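Local coordinates for protein beta-glucuronidase (Dictyoglomus thermophilum, PDB 6XXW) that probably hydrolyses beta-glucuronides as a member of glycoside hydrolase family 2, at residues W39-E44 against I50-P55; V74-S79 against S180-P185; F292-K297 against P593-K598; V537-D542 against K586-K591. All coordinates share one frame; numbering follows the deposited sequence.

Interaction 1: residues W39-E44 against I50-P55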
# COMPACT_ATOMS: atom_id res chain seq x y z
N TRP A 39 -19.89 -28.62 3.80
CA TRP A 39 -20.43 -29.65 2.92
C TRP A 39 -19.29 -30.36 2.19
O TRP A 39 -18.17 -29.86 2.12
CB TRP A 39 -21.37 -29.06 1.88
CG TRP A 39 -22.69 -28.51 2.36
CD1 TRP A 39 -22.90 -27.65 3.40
CD2 TRP A 39 -23.97 -28.76 1.78
NE1 TRP A 39 -24.24 -27.35 3.50
CE2 TRP A 39 -24.92 -28.02 2.52
CE3 TRP A 39 -24.40 -29.53 0.70
CZ2 TRP A 39 -26.28 -28.04 2.21
CZ3 TRP A 39 -25.75 -29.56 0.40
CH2 TRP A 39 -26.68 -28.82 1.16
N GLU A 40 -19.60 -31.51 1.60
CA GLU A 40 -18.64 -32.10 0.67
C GLU A 40 -18.92 -31.55 -0.72
O GLU A 40 -20.05 -31.19 -1.05
CB GLU A 40 -18.73 -33.63 0.69
CG GLU A 40 -18.13 -34.23 1.96
CD GLU A 40 -18.16 -35.75 1.97
OE1 GLU A 40 -19.15 -36.31 2.46
OE2 GLU A 40 -17.18 -36.37 1.52
N PHE A 41 -17.87 -31.48 -1.55
CA PHE A 41 -17.92 -30.75 -2.80
C PHE A 41 -17.02 -31.44 -3.82
O PHE A 41 -15.92 -31.88 -3.49
CB PHE A 41 -17.47 -29.29 -2.57
CG PHE A 41 -17.32 -28.44 -3.83
CD1 PHE A 41 -16.17 -28.50 -4.61
CD2 PHE A 41 -18.30 -27.51 -4.16
CE1 PHE A 41 -16.03 -27.70 -5.75
CE2 PHE A 41 -18.16 -26.70 -5.30
CZ PHE A 41 -17.02 -26.80 -6.08
N ARG A 42 -17.50 -31.53 -5.06
CA ARG A 42 -16.69 -32.08 -6.14
C ARG A 42 -17.09 -31.41 -7.45
O ARG A 42 -18.14 -30.76 -7.53
CB ARG A 42 -16.85 -33.60 -6.26
CG ARG A 42 -18.27 -34.03 -6.58
CD ARG A 42 -18.43 -35.55 -6.60
NE ARG A 42 -19.78 -35.90 -7.03
CZ ARG A 42 -20.13 -36.02 -8.30
NH1 ARG A 42 -21.38 -36.30 -8.61
NH2 ARG A 42 -19.21 -35.86 -9.25
N THR A 43 -16.24 -31.56 -8.46
CA THR A 43 -16.55 -31.06 -9.79
C THR A 43 -16.99 -32.21 -10.69
O THR A 43 -16.88 -33.38 -10.33
CB THR A 43 -15.35 -30.33 -10.41
OG1 THR A 43 -14.24 -31.22 -10.53
CG2 THR A 43 -14.94 -29.12 -9.56
N GLU A 44 -17.48 -31.85 -11.87
CA GLU A 44 -18.13 -32.81 -12.76
C GLU A 44 -17.22 -33.98 -13.10
O GLU A 44 -16.03 -33.81 -13.39
CB GLU A 44 -18.57 -32.11 -14.05
CG GLU A 44 -19.72 -32.81 -14.77
CD GLU A 44 -20.38 -31.90 -15.79
OE1 GLU A 44 -19.75 -30.89 -16.20
OE2 GLU A 44 -21.53 -32.20 -16.18
N ILE A 50 -13.84 -32.55 -1.80
CA ILE A 50 -13.11 -31.69 -0.85
C ILE A 50 -14.15 -31.09 0.09
O ILE A 50 -15.35 -31.31 -0.09
CB ILE A 50 -12.30 -30.59 -1.57
CG1 ILE A 50 -13.21 -29.74 -2.46
CG2 ILE A 50 -11.16 -31.18 -2.40
CD1 ILE A 50 -12.50 -28.52 -3.05
N LEU A 51 -13.71 -30.32 1.07
CA LEU A 51 -14.64 -29.62 1.95
C LEU A 51 -14.94 -28.22 1.41
O LEU A 51 -14.05 -27.55 0.88
CB LEU A 51 -14.09 -29.51 3.37
CG LEU A 51 -13.83 -30.87 4.03
CD1 LEU A 51 -13.30 -30.69 5.45
CD2 LEU A 51 -15.10 -31.73 4.03
N MET A 52 -16.19 -27.78 1.57
CA MET A 52 -16.60 -26.49 1.06
C MET A 52 -17.64 -25.85 1.97
O MET A 52 -18.69 -26.46 2.23
CB MET A 52 -17.16 -26.63 -0.36
CG MET A 52 -17.43 -25.32 -1.09
SD MET A 52 -15.94 -24.39 -1.49
CE MET A 52 -15.06 -25.52 -2.58
N PRO A 53 -17.41 -24.63 2.46
CA PRO A 53 -18.43 -23.97 3.28
C PRO A 53 -19.66 -23.58 2.45
O PRO A 53 -19.56 -23.27 1.26
CB PRO A 53 -17.71 -22.73 3.82
CG PRO A 53 -16.73 -22.39 2.71
CD PRO A 53 -16.26 -23.75 2.18
N VAL A 54 -20.81 -23.60 3.11
CA VAL A 54 -22.08 -23.16 2.53
C VAL A 54 -22.76 -22.27 3.56
O VAL A 54 -22.94 -22.70 4.71
CB VAL A 54 -22.96 -24.36 2.14
CG1 VAL A 54 -24.38 -23.90 1.75
CG2 VAL A 54 -22.32 -25.14 0.99
N PRO A 55 -23.19 -21.05 3.21
CA PRO A 55 -23.13 -20.44 1.89
C PRO A 55 -21.80 -19.75 1.61
O PRO A 55 -21.18 -19.17 2.51
CB PRO A 55 -24.27 -19.41 1.94
CG PRO A 55 -24.23 -18.94 3.36
CD PRO A 55 -23.84 -20.15 4.19
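Strands 39-43 and 50-54 form an antiparallel ladder in which Trp-39 with Met-52 and Phe-41 with Ile-50 are hydrogen-bonded pairs, Glu-40 with Leu-51 the non-hydrogen-bonded pair between them; the short axes run at 116°, so the two strands are strongly twisted against each other. Trp-39 N gives a nearly straight bond to Met-52 O (2.9 Å), whereas Phe-41 N reaches Ile-50 O at a bent N-H angle of 131°. Phe-41, Met-52, Trp-39 and Ile-50 share one face of the sheet. There Met-52 folds back at chi2 and chi3, which carries its methyl over the middle of the Phe-41 ring, CE 3.8 Å from the centroid. SD stays farther above the same ring, a Met-aromatic contact, and the CB atoms of Met-52 and Phe-41 touch at 3.5 Å. Ile-50 runs alongside Phe-41, its CG1 3.9 Å from Phe-41 CD1. At the other end Val-54 crosses Trp-39, CG2 sitting over the five-membered ring 3.7 Å from its centroid, while the indole NE1 is bonded to Leu-35 O. Strand 73-81 pairs with the far edge of strand 32-43 and sends Tyr-76 edge-to-face against Phe-41; Phe-58 adds a second ring, and Ile-137 and Ile-139 of strand 134-142 press on Trp-39. Leu-51, on the reverse face, packs on Leu-351 of the second subunit.

Interaction 2: residues V74-S79 against S180-P185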
# COMPACT_ATOMS: atom_id res chain seq x y z
N VAL A 74 -20.77 -28.34 -10.64
CA VAL A 74 -20.17 -28.77 -9.38
C VAL A 74 -21.28 -29.38 -8.54
O VAL A 74 -22.47 -29.18 -8.81
CB VAL A 74 -19.46 -27.61 -8.63
CG1 VAL A 74 -18.46 -26.90 -9.58
CG2 VAL A 74 -20.48 -26.63 -8.07
N TYR A 75 -20.89 -30.16 -7.54
CA TYR A 75 -21.83 -30.98 -6.78
C TYR A 75 -21.53 -30.83 -5.30
O TYR A 75 -20.40 -31.05 -4.87
CB TYR A 75 -21.75 -32.45 -7.20
CG TYR A 75 -21.99 -32.63 -8.67
CD1 TYR A 75 -20.96 -32.42 -9.60
CD2 TYR A 75 -23.25 -32.97 -9.15
CE1 TYR A 75 -21.19 -32.55 -10.96
CE2 TYR A 75 -23.47 -33.11 -10.52
CZ TYR A 75 -22.44 -32.90 -11.41
OH TYR A 75 -22.67 -33.04 -12.77
N TYR A 76 -22.54 -30.44 -4.53
CA TYR A 76 -22.48 -30.34 -3.08
C TYR A 76 -23.23 -31.51 -2.47
O TYR A 76 -24.23 -31.96 -3.01
CB TYR A 76 -23.11 -29.04 -2.60
CG TYR A 76 -22.36 -27.77 -2.92
CD1 TYR A 76 -22.40 -27.21 -4.18
CD2 TYR A 76 -21.64 -27.11 -1.92
CE1 TYR A 76 -21.72 -26.01 -4.47
CE2 TYR A 76 -20.95 -25.92 -2.19
CZ TYR A 76 -21.00 -25.37 -3.46
OH TYR A 76 -20.33 -24.20 -3.71
N LYS A 77 -22.74 -32.01 -1.32
CA LYS A 77 -23.35 -33.17 -0.67
C LYS A 77 -23.29 -33.01 0.85
O LYS A 77 -22.28 -32.57 1.39
CB LYS A 77 -22.63 -34.47 -1.05
CG LYS A 77 -23.20 -35.72 -0.36
CD LYS A 77 -22.63 -36.99 -0.96
CE LYS A 77 -22.08 -37.91 0.11
NZ LYS A 77 -21.30 -39.04 -0.47
N LYS A 78 -24.37 -33.41 1.53
CA LYS A 78 -24.43 -33.32 2.98
C LYS A 78 -25.46 -34.31 3.51
O LYS A 78 -26.50 -34.54 2.90
CB LYS A 78 -24.80 -31.91 3.45
CG LYS A 78 -24.56 -31.68 4.94
CD LYS A 78 -24.70 -30.22 5.33
CE LYS A 78 -23.93 -29.95 6.62
NZ LYS A 78 -24.52 -28.81 7.37
N SER A 79 -25.16 -34.86 4.69
CA SER A 79 -26.09 -35.72 5.41
C SER A 79 -26.93 -34.89 6.38
O SER A 79 -26.46 -33.92 6.97
CB SER A 79 -25.35 -36.79 6.22
OG SER A 79 -24.66 -37.69 5.37
N SER A 180 -19.54 -18.45 -8.42
CA SER A 180 -20.53 -19.51 -8.44
C SER A 180 -20.48 -20.31 -7.14
O SER A 180 -19.51 -20.27 -6.38
CB SER A 180 -20.33 -20.45 -9.63
OG SER A 180 -21.37 -21.43 -9.65
N GLY A 181 -21.55 -21.07 -6.92
CA GLY A 181 -21.72 -21.86 -5.73
C GLY A 181 -23.08 -21.61 -5.12
O GLY A 181 -23.96 -21.01 -5.73
N ILE A 182 -23.25 -22.09 -3.88
CA ILE A 182 -24.49 -21.88 -3.14
C ILE A 182 -24.27 -20.63 -2.29
O ILE A 182 -23.62 -20.69 -1.24
CB ILE A 182 -24.87 -23.09 -2.28
CG1 ILE A 182 -25.04 -24.34 -3.15
CG2 ILE A 182 -26.19 -22.80 -1.54
CD1 ILE A 182 -25.13 -25.63 -2.35
N HIS A 183 -24.86 -19.52 -2.71
CA HIS A 183 -24.54 -18.20 -2.17
C HIS A 183 -25.41 -17.81 -0.99
O HIS A 183 -25.07 -16.87 -0.26
CB HIS A 183 -24.66 -17.15 -3.28
CG HIS A 183 -23.60 -17.26 -4.33
ND1 HIS A 183 -23.76 -16.76 -5.60
CD2 HIS A 183 -22.35 -17.79 -4.28
CE1 HIS A 183 -22.65 -16.98 -6.30
NE2 HIS A 183 -21.78 -17.60 -5.52
N ARG A 184 -26.53 -18.49 -0.76
CA ARG A 184 -27.42 -18.15 0.34
C ARG A 184 -27.85 -19.45 1.02
O ARG A 184 -27.73 -20.53 0.44
CB ARG A 184 -28.62 -17.33 -0.16
CG ARG A 184 -28.17 -16.01 -0.79
CD ARG A 184 -29.29 -15.19 -1.39
NE ARG A 184 -28.74 -14.14 -2.25
CZ ARG A 184 -29.41 -13.55 -3.23
NH1 ARG A 184 -30.67 -13.91 -3.48
NH2 ARG A 184 -28.84 -12.61 -3.97
N PRO A 185 -28.34 -19.36 2.26
CA PRO A 185 -28.49 -20.57 3.08
C PRO A 185 -29.44 -21.60 2.48
O PRO A 185 -30.44 -21.27 1.84
CB PRO A 185 -29.04 -20.02 4.40
CG PRO A 185 -28.42 -18.65 4.50
CD PRO A 185 -28.48 -18.13 3.08
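Tyr-76 and Ile-182 meet because Tyr-76 CG and Ile-182 CG1 both stand anti to the carbonyl carbon of their own residue, with chi1 at -70° for the tyrosine and -59° for the isoleucine. Extended at chi2, the isoleucine then stretches CD1 out over the ring. The two side chains slide past one another in opposite directions, one starting from strand 73-81 and the other from the short strand 181-183. Ile-182 CD1 lies over one face of Tyr-76, displaced toward the rim, 3.7 Å from the centroid and only 3.5 Å from Tyr-76 CG. Behind it Ile-182 CG1 covers the outer part of the same ring, 3.9 Å from Tyr-76 CE1. This is a CH-pi contact, and no hydrogen bond joins the segments. The phenol end carries on past the isoleucine to the backbone, where Tyr-76 OH comes within 3.4 Å of Gly-181 CA. Gly-181, with no side chain, lets the hydroxyl lie close against the main chain. All three residues are buried. Phe-41 meets the tyrosine ring edge-to-face, and Val-54 touches both Tyr-76 and Ile-182, joining this cluster to strand 50-54. Bridging strands that are not neighbours in the antiparallel sheet, with side chains interleaved between them, is characteristic of the hydrophobic core of a beta sandwich, here the jelly-roll-like sugar-binding domain of family 2 glycoside hydrolases.

Interaction 3: residues F292-K297 against P593-K598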
# COMPACT_ATOMS: atom_id res chain seq x y z
N PHE A 292 -39.94 12.67 -6.26
CA PHE A 292 -40.10 11.31 -5.78
C PHE A 292 -40.62 11.41 -4.34
O PHE A 292 -39.88 11.82 -3.45
CB PHE A 292 -38.77 10.56 -5.83
CG PHE A 292 -38.90 9.08 -5.62
CD1 PHE A 292 -39.04 8.55 -4.34
CD2 PHE A 292 -38.91 8.21 -6.71
CE1 PHE A 292 -39.17 7.18 -4.15
CE2 PHE A 292 -39.04 6.84 -6.52
CZ PHE A 292 -39.17 6.33 -5.23
N LEU A 293 -41.88 11.05 -4.13
CA LEU A 293 -42.53 11.26 -2.83
C LEU A 293 -42.57 9.97 -2.02
O LEU A 293 -43.06 8.94 -2.49
CB LEU A 293 -43.95 11.80 -3.00
CG LEU A 293 -44.09 13.10 -3.78
CD1 LEU A 293 -45.56 13.37 -4.11
CD2 LEU A 293 -43.49 14.25 -3.00
N ILE A 294 -42.08 10.05 -0.79
CA ILE A 294 -42.27 9.01 0.22
C ILE A 294 -43.08 9.65 1.33
O ILE A 294 -42.68 10.69 1.87
CB ILE A 294 -40.94 8.45 0.74
CG1 ILE A 294 -40.19 7.75 -0.40
CG2 ILE A 294 -41.20 7.54 1.96
CD1 ILE A 294 -38.83 7.17 -0.00
N ASN A 295 -44.24 9.05 1.64
CA ASN A 295 -45.16 9.61 2.62
C ASN A 295 -45.49 11.06 2.29
O ASN A 295 -45.53 11.94 3.16
CB ASN A 295 -44.59 9.47 4.03
CG ASN A 295 -44.39 8.02 4.42
OD1 ASN A 295 -45.14 7.15 3.96
ND2 ASN A 295 -43.39 7.75 5.26
N GLU A 296 -45.68 11.31 0.99
CA GLU A 296 -46.07 12.60 0.42
C GLU A 296 -45.03 13.70 0.65
O GLU A 296 -45.34 14.89 0.53
CB GLU A 296 -47.45 13.04 0.95
CG GLU A 296 -48.61 12.17 0.45
CD GLU A 296 -48.66 12.09 -1.08
OE1 GLU A 296 -48.83 13.14 -1.74
OE2 GLU A 296 -48.54 10.97 -1.63
N LYS A 297 -43.78 13.34 0.94
CA LYS A 297 -42.74 14.34 1.08
C LYS A 297 -41.66 14.12 0.02
O LYS A 297 -41.38 12.97 -0.33
CB LYS A 297 -42.11 14.29 2.48
CG LYS A 297 -43.07 14.58 3.60
CD LYS A 297 -42.38 14.47 4.95
CE LYS A 297 -41.92 13.06 5.22
NZ LYS A 297 -41.30 12.94 6.57
N PRO A 593 -30.74 17.17 3.85
CA PRO A 593 -31.86 16.45 4.47
C PRO A 593 -32.32 15.30 3.59
O PRO A 593 -32.16 15.32 2.37
CB PRO A 593 -32.95 17.53 4.58
CG PRO A 593 -32.66 18.48 3.46
CD PRO A 593 -31.16 18.43 3.22
N ASP A 594 -32.88 14.27 4.24
CA ASP A 594 -33.49 13.17 3.51
C ASP A 594 -34.66 13.65 2.65
O ASP A 594 -34.89 13.13 1.55
CB ASP A 594 -33.99 12.09 4.48
CG ASP A 594 -32.86 11.33 5.14
OD1 ASP A 594 -31.81 11.15 4.49
OD2 ASP A 594 -33.02 10.92 6.30
N PHE A 595 -35.41 14.62 3.15
CA PHE A 595 -36.54 15.18 2.42
C PHE A 595 -36.23 16.64 2.11
O PHE A 595 -35.99 17.44 3.02
CB PHE A 595 -37.84 15.04 3.22
CG PHE A 595 -38.26 13.60 3.39
CD1 PHE A 595 -39.01 12.97 2.40
CD2 PHE A 595 -37.88 12.88 4.50
CE1 PHE A 595 -39.40 11.65 2.54
CE2 PHE A 595 -38.25 11.55 4.65
CZ PHE A 595 -39.01 10.93 3.66
N TRP A 596 -36.21 16.96 0.82
CA TRP A 596 -35.60 18.19 0.34
C TRP A 596 -36.39 18.62 -0.89
O TRP A 596 -36.36 17.93 -1.91
CB TRP A 596 -34.13 17.94 -0.00
CG TRP A 596 -33.39 19.13 -0.51
CD1 TRP A 596 -33.74 20.44 -0.40
CD2 TRP A 596 -32.13 19.11 -1.20
NE1 TRP A 596 -32.79 21.24 -0.98
CE2 TRP A 596 -31.79 20.45 -1.48
CE3 TRP A 596 -31.26 18.09 -1.60
CZ2 TRP A 596 -30.62 20.79 -2.16
CZ3 TRP A 596 -30.10 18.44 -2.27
CH2 TRP A 596 -29.79 19.78 -2.54
N GLU A 597 -37.12 19.73 -0.78
CA GLU A 597 -37.86 20.25 -1.93
C GLU A 597 -36.93 21.16 -2.71
O GLU A 597 -36.75 22.33 -2.36
CB GLU A 597 -39.13 20.97 -1.50
CG GLU A 597 -40.07 21.23 -2.67
CD GLU A 597 -41.50 21.49 -2.24
OE1 GLU A 597 -41.75 21.55 -1.02
OE2 GLU A 597 -42.38 21.61 -3.13
N LYS A 598 -36.34 20.63 -3.78
CA LYS A 598 -35.36 21.37 -4.58
C LYS A 598 -36.02 22.37 -5.53
O LYS A 598 -37.24 22.37 -5.69
CB LYS A 598 -34.48 20.39 -5.38
CG LYS A 598 -33.65 19.46 -4.50
CD LYS A 598 -32.71 18.58 -5.31
CE LYS A 598 -31.76 19.40 -6.15
NZ LYS A 598 -30.89 18.56 -7.01
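Lys-297 lays its aliphatic chain and ammonium group across one face of Phe-595, the two side chains crossing at about a right angle. Lys-297 CE stands almost over the ring centre, 3.8 Å from the centroid and 5° from its normal. NZ lies a little farther along the same face, 4.1 Å from the centroid, and makes a cation-pi contact. Nearer the backbone Lys-297 CB touches Phe-595 CD1 at 3.4 Å. A bend at chi3 (-65°) in the otherwise extended lysine brings CE and NZ back over the ring. Ile-294 adds contacts at the rim: its CB meets the ring edge in plane, 4.0 Å from Phe-595 CE1, and its carbonyl O approaches CE1 obliquely at 3.5 Å.

Ile-294 and Lys-297 are both positioned by the type I' turn that runs between them, closed by the reciprocal backbone bonds of its end residues, Ile-294 N to Lys-297 O and Lys-297 N to Ile-294 O. Further out, Glu-254 OE2 forms a salt bridge with Lys-297 NZ, giving the ammonium a second partner, and Glu-254 OE1 accepts a bond from Asn-295 ND2 in the turn. Phe-595 is held by its own flanks, since Asp-594 and Trp-596 form backbone bonds with Tyr-300 and Pro-298. The C-terminal tail after helix 580-591 thus runs beside the tight hairpin of strands 291-294 and 297-305, the second of which is itself a strand of the TIM barrel, parallel to 336-338 and 544-550, while Glu-254 comes from strand 253-254 of the preceding domain's sheet.

Interaction 4: residues V537-D542 against K586-K591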
# COMPACT_ATOMS: atom_id res chain seq x y z
N VAL A 537 -22.77 20.00 -9.65
CA VAL A 537 -23.69 20.18 -10.77
C VAL A 537 -25.11 19.80 -10.36
O VAL A 537 -26.07 20.54 -10.61
CB VAL A 537 -23.23 19.35 -11.98
CG1 VAL A 537 -24.31 19.33 -13.05
CG2 VAL A 537 -21.93 19.89 -12.54
N LEU A 538 -25.27 18.65 -9.70
CA LEU A 538 -26.61 18.17 -9.32
C LEU A 538 -27.33 19.18 -8.45
O LEU A 538 -28.56 19.33 -8.54
CB LEU A 538 -26.51 16.83 -8.59
CG LEU A 538 -25.74 15.71 -9.28
CD1 LEU A 538 -25.86 14.43 -8.44
CD2 LEU A 538 -26.27 15.48 -10.70
N ASP A 539 -26.59 19.89 -7.59
CA ASP A 539 -27.24 20.82 -6.67
C ASP A 539 -27.90 21.98 -7.41
O ASP A 539 -28.79 22.63 -6.85
CB ASP A 539 -26.23 21.36 -5.66
CG ASP A 539 -25.81 20.32 -4.65
OD1 ASP A 539 -26.54 19.33 -4.46
OD2 ASP A 539 -24.75 20.50 -4.04
N ARG A 540 -27.50 22.24 -8.65
CA ARG A 540 -28.06 23.34 -9.41
C ARG A 540 -29.26 22.93 -10.26
O ARG A 540 -29.84 23.78 -10.94
CB ARG A 540 -26.98 23.95 -10.30
CG ARG A 540 -25.83 24.49 -9.46
CD ARG A 540 -24.88 25.33 -10.26
NE ARG A 540 -23.90 24.52 -10.97
CZ ARG A 540 -23.93 24.31 -12.28
NH1 ARG A 540 -24.89 24.87 -13.01
NH2 ARG A 540 -23.01 23.56 -12.86
N LEU A 541 -29.66 21.66 -10.19
CA LEU A 541 -30.70 21.11 -11.06
C LEU A 541 -31.86 20.61 -10.19
O LEU A 541 -31.73 19.59 -9.50
CB LEU A 541 -30.13 19.98 -11.92
CG LEU A 541 -28.89 20.33 -12.75
CD1 LEU A 541 -28.39 19.11 -13.51
CD2 LEU A 541 -29.20 21.46 -13.73
N ASP A 542 -32.99 21.32 -10.24
CA ASP A 542 -34.09 20.99 -9.34
C ASP A 542 -34.81 19.69 -9.72
O ASP A 542 -35.63 19.20 -8.93
CB ASP A 542 -35.09 22.16 -9.26
CG ASP A 542 -35.85 22.42 -10.56
OD1 ASP A 542 -35.66 21.70 -11.57
OD2 ASP A 542 -36.66 23.36 -10.57
N LYS A 586 -19.59 11.89 3.89
CA LYS A 586 -20.16 12.02 5.23
C LYS A 586 -20.46 13.48 5.54
O LYS A 586 -21.52 13.79 6.11
CB LYS A 586 -19.21 11.44 6.28
CG LYS A 586 -19.77 11.44 7.72
CD LYS A 586 -18.79 10.75 8.67
CE LYS A 586 -19.13 11.02 10.13
NZ LYS A 586 -20.42 10.44 10.57
N GLU A 587 -19.55 14.38 5.20
CA GLU A 587 -19.74 15.79 5.52
C GLU A 587 -20.85 16.40 4.66
O GLU A 587 -21.71 17.13 5.18
CB GLU A 587 -18.44 16.56 5.35
CG GLU A 587 -18.42 17.87 6.14
CD GLU A 587 -17.67 18.98 5.42
OE1 GLU A 587 -18.04 20.16 5.60
OE2 GLU A 587 -16.71 18.67 4.69
N ARG A 588 -20.84 16.12 3.35
CA ARG A 588 -21.93 16.59 2.49
C ARG A 588 -23.27 16.06 2.98
O ARG A 588 -24.21 16.83 3.24
CB ARG A 588 -21.68 16.16 1.05
CG ARG A 588 -22.86 16.38 0.10
CD ARG A 588 -22.47 16.14 -1.36
NE ARG A 588 -23.63 16.14 -2.26
CZ ARG A 588 -24.23 17.22 -2.73
NH1 ARG A 588 -23.80 18.44 -2.39
NH2 ARG A 588 -25.29 17.10 -3.54
N TRP A 589 -23.38 14.74 3.12
CA TRP A 589 -24.68 14.14 3.41
C TRP A 589 -25.18 14.46 4.81
O TRP A 589 -26.39 14.38 5.06
CB TRP A 589 -24.62 12.64 3.18
CG TRP A 589 -24.52 12.25 1.73
CD1 TRP A 589 -24.77 13.05 0.64
CD2 TRP A 589 -24.15 10.97 1.21
NE1 TRP A 589 -24.58 12.33 -0.53
CE2 TRP A 589 -24.20 11.05 -0.19
CE3 TRP A 589 -23.79 9.76 1.81
CZ2 TRP A 589 -23.89 9.96 -1.01
CZ3 TRP A 589 -23.48 8.68 1.00
CH2 TRP A 589 -23.55 8.79 -0.39
N SER A 590 -24.29 14.83 5.74
CA SER A 590 -24.77 15.29 7.04
C SER A 590 -25.48 16.63 6.94
O SER A 590 -26.22 17.00 7.86
CB SER A 590 -23.60 15.40 8.03
OG SER A 590 -22.84 16.56 7.76
N LYS A 591 -25.26 17.37 5.86
CA LYS A 591 -25.88 18.67 5.63
C LYS A 591 -27.11 18.59 4.75
O LYS A 591 -27.87 19.56 4.68
CB LYS A 591 -24.89 19.62 4.97
CG LYS A 591 -23.75 20.11 5.86
CD LYS A 591 -22.87 21.08 5.07
CE LYS A 591 -21.47 20.55 4.88
NZ LYS A 591 -20.66 21.42 3.96
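Asp-539 and Arg-588 approach from opposite directions and meet as an end-on, two-pronged salt bridge, the whole of the close contact between these segments. Arg-588 NH2 bonds to Asp-539 OD1 at 2.7 Å with the N-H pointing straight at the oxygen, and NH1 bonds to OD2 at 2.8 Å along its syn lone pair. Carboxylate and guanidinium planes lie 30° apart, so the grip is nearly coplanar; OD1 is met on its syn side but 23° out of the carboxylate plane. Arg-588 reaches this far because its chain is extended from CG to NE, spanning backbones whose nearest CA atoms, those of Asp-539 and Arg-588, are 11.4 Å apart. In the TIM barrel domain the bond links the type I turn from Leu-538 to Leu-541 with the final helix, 580-591. Glu-547 of barrel strand 544-550 is a second carboxylate partner of Arg-588 NH2, and also takes the indole N-H of Trp-589. The outer side is looser: Glu-587, Ser-590 and Lys-591 are exposed, and the salt bridge from Lys-591 NZ to Glu-587 OE1 is weak, at 3.3 Å. Ser-590 OG folds back onto the helix, bonding to Glu-587 O at 2.9 Å.

In the fold
From the N terminus, interaction 1 closes a short hairpin with five residues between its segments. Interaction 2 follows in series and closes a loop of 100 residues within the same sugar-binding domain; their centres are 6 Å apart, and Arg-42 O to Tyr-75 N, a probable hydrogen bond of 2.8 Å, joins them. Interaction 3 then spans 295 residues, returning the C terminus to the hairpin at the start of the TIM barrel, and interaction 4 nests inside that loop. Lys-598, at the chain's end, connects this second pair through probable hydrogen bonds to the carbonyls of Leu-538 and Leu-541. The two pairs lie on opposite sides of the chain's centre, with interactions 1 and 3 about 48 Å apart between centres.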